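Side-chain contact in gamma-glutamylcyclotransferase (PDB 3CRY), which catalyses the formation of 5-oxoproline from gamma-glutamyl dipeptides and may thereby contribute to glutathione homeostasis: residues T60-T63 and W64-G67. The protein carries 1 engineered substitution. Sequence-based numbering, arbitrary orientation.
Sequences TSQT and WHGG
Ser-61 OG takes two backbone N-H groups of the chain that curls back over it: Trp-64 N donates to it at 3.1 Å with an N-H...O angle of 156°, and Thr-63 N adds a weak, strongly bent bond. A chi1 of 169° turns OG away from its own backbone N and toward the returning amides of Thr-63 and Trp-64. The Ser-61 carbonyl oxygen in turn accepts His-65 N at 2.8 Å, the donor lying above the carbonyl plane. Side-chain oxygen to the third residue on and carbonyl to the fourth make this an ST motif, here folding the loop between strands 49-56 and 68-74. A water bridges the two arms of the turn, bonded to Ser-61 N and, at 2.7 Å, to Gly-66 O. Thr-63 CG2 sits over one face of the Trp-64 indole, 3.7 Å from the centroid of the five-membered ring, a CH-pi contact. Ile-176 touches both residues, while Trp-64 also meets Tyr-139 and lies close to Ser-24, both inferred to bind substrate, which probably places the turn at the border of that pocket. The His-65 ring instead lays a face against the Gln-62 carbonyl and stacks on Tyr-168. Across it, at about a right angle, runs the Gln-62 side chain, with OE1 3.9 Å from His-65 CE1 and the amide and ring planes 86° apart; that amide is held by a nearly straight bond from Gln-62 NE2 to Thr-60 O, 2.7 Å.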
loop_
_atom_site.group_PDB
_atom_site.type_symbol
_atom_site.label_atom_id
_atom_site.label_comp_id
_atom_site.label_asym_id
_atom_site.label_seq_id
_atom_site.Cartn_x
_atom_site.Cartn_y
_atom_site.Cartn_z
ATOM N N THR A 60 -6.629 -19.373 -1.279
ATOM C CA THR A 60 -5.493 -19.972 -1.988
ATOM C C THR A 60 -5.619 -19.768 -3.496
ATOM O O THR A 60 -6.620 -20.159 -4.114
ATOM C CB THR A 60 -5.398 -21.474 -1.686
ATOM O OG1 THR A 60 -5.165 -21.643 -0.291
ATOM C CG2 THR A 60 -4.252 -22.143 -2.486
ATOM N N SER A 61 -4.591 -19.160 -4.077
ATOM C CA SER A 61 -4.554 -18.925 -5.502
ATOM C C SER A 61 -4.831 -20.213 -6.262
ATOM O O SER A 61 -4.159 -21.223 -6.059
ATOM C CB SER A 61 -3.181 -18.413 -5.934
ATOM O OG SER A 61 -3.114 -18.444 -7.347
ATOM N N GLN A 62 -5.815 -20.173 -7.147
ATOM C CA GLN A 62 -6.096 -21.374 -7.913
ATOM C C GLN A 62 -5.251 -21.473 -9.178
ATOM O O GLN A 62 -5.227 -22.515 -9.828
ATOM C CB GLN A 62 -7.599 -21.523 -8.157
ATOM C CG GLN A 62 -8.429 -21.780 -6.888
ATOM C CD GLN A 62 -7.929 -22.968 -6.065
ATOM O OE1 GLN A 62 -8.124 -24.133 -6.442
ATOM N NE2 GLN A 62 -7.288 -22.677 -4.933
ATOM N N THR A 63 -4.538 -20.396 -9.510
ATOM C CA THR A 63 -3.545 -20.411 -10.582
ATOM C C THR A 63 -2.275 -21.124 -10.096
ATOM O O THR A 63 -1.713 -21.947 -10.805
ATOM C CB THR A 63 -3.189 -18.979 -11.026
ATOM O OG1 THR A 63 -4.343 -18.393 -11.631
ATOM C CG2 THR A 63 -2.023 -18.962 -12.041
ATOM N N TRP A 64 -1.853 -20.793 -8.878
ATOM C CA TRP A 64 -0.552 -21.227 -8.375
ATOM C C TRP A 64 -0.608 -22.338 -7.308
ATOM O O TRP A 64 0.387 -23.019 -7.075
ATOM C CB TRP A 64 0.207 -20.012 -7.841
ATOM C CG TRP A 64 0.545 -19.014 -8.938
ATOM C CD1 TRP A 64 0.011 -17.755 -9.112
ATOM C CD2 TRP A 64 1.488 -19.196 -9.999
ATOM N NE1 TRP A 64 0.579 -17.147 -10.210
ATOM C CE2 TRP A 64 1.490 -18.008 -10.770
ATOM C CE3 TRP A 64 2.348 -20.246 -10.367
ATOM C CZ2 TRP A 64 2.310 -17.850 -11.891
ATOM C CZ3 TRP A 64 3.176 -20.087 -11.481
ATOM C CH2 TRP A 64 3.153 -18.902 -12.229
ATOM N N HIS A 65 -1.748 -22.502 -6.650
ATOM C CA HIS A 65 -1.887 -23.558 -5.637
ATOM C C HIS A 65 -0.897 -23.450 -4.446
ATOM O O HIS A 65 -0.398 -24.457 -3.920
ATOM C CB HIS A 65 -1.825 -24.948 -6.317
ATOM C CG HIS A 65 -2.874 -25.145 -7.375
ATOM N ND1 HIS A 65 -4.206 -25.304 -7.072
ATOM C CD2 HIS A 65 -2.788 -25.201 -8.727
ATOM C CE1 HIS A 65 -4.899 -25.448 -8.191
ATOM N NE2 HIS A 65 -4.060 -25.400 -9.209
ATOM N N GLY A 66 -0.627 -22.217 -4.029
ATOM C CA GLY A 66 0.229 -21.943 -2.873
ATOM C C GLY A 66 0.202 -20.453 -2.589
ATOM O O GLY A 66 -0.487 -19.700 -3.293
ATOM N N GLY A 67 0.954 -20.033 -1.581
ATOM C CA GLY A 67 1.049 -18.597 -1.224
ATOM C C GLY A 67 1.661 -17.827 -2.378
ATOM O O GLY A 67 2.575 -18.316 -3.061
HETATM O O HOH W 1 -2.448 -17.962 -2.553
#